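Local coordinates for PKS (Streptomyces albus, PDB 4OQJ), which probably condenses acyl units during oxazolomycin assembly, through its ketosynthase domain in an "AT-less" type I polyketide synthase, at residues A[572-577]-A[598-603]. Sequence-based numbering, arbitrary orientation.
Sequences EHFDRC and FAVQYA
F574 and C577 of helix 568-581 pack against A599 and A603 of helix 594-610; the axes of the two short segments approach to 8.7 Å with their N-to-C directions 134° apart. Apolar contacts dominate. The methyl of A603 lies against the backbone at F574, its CB 3.7 Å from F574 N, and also touches CB of H573 and of F574. CE2 of F574 lies 3.6 Å from A599 CB, the ring swung across by a chi1 of -168° that sets CG opposite the main-chain N; V600 N sits at the ring edge, near its plane, and V600 CG2 touches the same CE2. C577 supplies the sulfur-aromatic part: SG meets two rings obliquely, at CD2 of Y602 (4.8 Å to the ring centroid) and CE2 of F598 (5.2 Å to the ring centroid). Helix 585-590, between the two in the chain, packs on F574, while L632 of helix 627-635 touches both C577 and Y602. With only methyls at A599 and A603, the backbones can come close, F574 CA to A603 CA 4.9 Å; cohesion in this largely buried join probably rests mainly on dispersion, with at most a modest sulfur-ring contribution.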
loop_
_atom_site.group_PDB
_atom_site.type_symbol
_atom_site.label_atom_id
_atom_site.label_comp_id
_atom_site.label_asym_id
_atom_site.label_seq_id
_atom_site.Cartn_x
_atom_site.Cartn_y
_atom_site.Cartn_z
ATOM N N GLU A 572 29.410 42.057 -5.056
ATOM C CA GLU A 572 29.744 41.851 -3.645
ATOM C C GLU A 572 31.249 41.732 -3.429
ATOM O O GLU A 572 31.836 42.495 -2.665
ATOM C CB GLU A 572 29.056 40.595 -3.091
ATOM C CG GLU A 572 29.462 40.264 -1.642
ATOM C CD GLU A 572 29.019 38.884 -1.177
ATOM O OE1 GLU A 572 28.124 38.281 -1.813
ATOM O OE2 GLU A 572 29.581 38.400 -0.167
ATOM N N HIS A 573 31.873 40.763 -4.087
ATOM C CA HIS A 573 33.297 40.502 -3.870
ATOM C C HIS A 573 34.197 41.597 -4.430
ATOM O O HIS A 573 35.302 41.819 -3.927
ATOM C CB HIS A 573 33.673 39.156 -4.474
ATOM C CG HIS A 573 32.943 38.010 -3.850
ATOM N ND1 HIS A 573 33.164 37.615 -2.550
ATOM C CD2 HIS A 573 31.975 37.197 -4.334
ATOM C CE1 HIS A 573 32.369 36.597 -2.262
ATOM N NE2 HIS A 573 31.638 36.325 -3.326
ATOM N N PHE A 574 33.745 42.283 -5.471
ATOM C CA PHE A 574 34.537 43.384 -6.011
ATOM C C PHE A 574 34.566 44.539 -5.009
ATOM O O PHE A 574 35.613 45.141 -4.782
ATOM C CB PHE A 574 33.983 43.854 -7.362
ATOM C CG PHE A 574 34.904 44.790 -8.101
ATOM C CD1 PHE A 574 34.870 46.148 -7.862
ATOM C CD2 PHE A 574 35.811 44.302 -9.028
ATOM C CE1 PHE A 574 35.722 47.004 -8.537
ATOM C CE2 PHE A 574 36.656 45.140 -9.700
ATOM C CZ PHE A 574 36.616 46.499 -9.457
ATOM N N ASP A 575 33.411 44.856 -4.428
ATOM C CA ASP A 575 33.328 45.906 -3.417
ATOM C C ASP A 575 34.273 45.601 -2.264
ATOM O O ASP A 575 35.041 46.460 -1.828
ATOM C CB ASP A 575 31.897 46.054 -2.892
ATOM C CG ASP A 575 31.003 46.851 -3.826
ATOM O OD1 ASP A 575 31.523 47.504 -4.759
ATOM O OD2 ASP A 575 29.768 46.838 -3.614
ATOM N N ARG A 576 34.230 44.366 -1.783
ATOM C CA ARG A 576 35.052 43.985 -0.644
ATOM C C ARG A 576 36.532 43.953 -1.012
ATOM O O ARG A 576 37.383 44.305 -0.197
ATOM C CB ARG A 576 34.590 42.635 -0.095
ATOM C CG ARG A 576 33.152 42.683 0.434
ATOM C CD ARG A 576 32.720 41.395 1.127
ATOM N NE ARG A 576 31.292 41.419 1.449
ATOM C CZ ARG A 576 30.764 42.012 2.521
ATOM N NH1 ARG A 576 31.538 42.644 3.404
ATOM N NH2 ARG A 576 29.449 41.971 2.712
ATOM N N CYS A 577 36.843 43.559 -2.243
ATOM C CA CYS A 577 38.225 43.578 -2.711
ATOM C C CYS A 577 38.753 45.006 -2.825
ATOM O O CYS A 577 39.909 45.267 -2.518
ATOM C CB CYS A 577 38.352 42.882 -4.064
ATOM S SG CYS A 577 40.018 42.941 -4.738
ATOM N N PHE A 598 43.790 42.850 -11.274
ATOM C CA PHE A 598 43.713 41.938 -10.140
ATOM C C PHE A 598 42.290 41.875 -9.584
ATOM O O PHE A 598 41.713 40.796 -9.470
ATOM C CB PHE A 598 44.673 42.353 -9.024
ATOM C CG PHE A 598 44.515 41.534 -7.782
ATOM C CD1 PHE A 598 45.121 40.290 -7.672
ATOM C CD2 PHE A 598 43.736 41.985 -6.737
ATOM C CE1 PHE A 598 44.955 39.523 -6.537
ATOM C CE2 PHE A 598 43.571 41.220 -5.603
ATOM C CZ PHE A 598 44.182 39.988 -5.505
ATOM N N ALA A 599 41.738 43.037 -9.236
ATOM C CA ALA A 599 40.414 43.127 -8.614
ATOM C C ALA A 599 39.339 42.364 -9.393
ATOM O O ALA A 599 38.617 41.559 -8.816
ATOM C CB ALA A 599 40.004 44.578 -8.461
ATOM N N VAL A 600 39.239 42.613 -10.692
ATOM C CA VAL A 600 38.252 41.934 -11.523
ATOM C C VAL A 600 38.444 40.422 -11.482
ATOM O O VAL A 600 37.479 39.676 -11.374
ATOM C CB VAL A 600 38.321 42.402 -12.981
ATOM C CG1 VAL A 600 37.290 41.659 -13.844
ATOM C CG2 VAL A 600 38.069 43.889 -13.055
ATOM N N GLN A 601 39.693 39.970 -11.557
ATOM C CA GLN A 601 39.967 38.541 -11.568
ATOM C C GLN A 601 39.705 37.917 -10.199
ATOM O O GLN A 601 39.147 36.827 -10.125
ATOM C CB GLN A 601 41.411 38.270 -12.010
ATOM C CG GLN A 601 41.644 38.491 -13.500
ATOM C CD GLN A 601 43.075 38.199 -13.933
ATOM O OE1 GLN A 601 43.383 37.105 -14.400
ATOM N NE2 GLN A 601 43.942 39.185 -13.801
ATOM N N TYR A 602 40.106 38.608 -9.130
ATOM C CA TYR A 602 39.888 38.120 -7.775
ATOM C C TYR A 602 38.398 37.995 -7.490
ATOM O O TYR A 602 37.936 36.977 -6.968
ATOM C CB TYR A 602 40.544 39.049 -6.735
ATOM C CG TYR A 602 40.304 38.600 -5.307
ATOM C CD1 TYR A 602 41.105 37.631 -4.718
ATOM C CD2 TYR A 602 39.277 39.141 -4.550
ATOM C CE1 TYR A 602 40.888 37.212 -3.413
ATOM C CE2 TYR A 602 39.056 38.735 -3.245
ATOM C CZ TYR A 602 39.862 37.764 -2.683
ATOM O OH TYR A 602 39.645 37.352 -1.383
ATOM N N ALA A 603 37.643 39.027 -7.842
ATOM C CA ALA A 603 36.204 39.011 -7.618
ATOM C C ALA A 603 35.536 37.885 -8.414
ATOM O O ALA A 603 34.610 37.239 -7.916
ATOM C CB ALA A 603 35.609 40.342 -7.982
#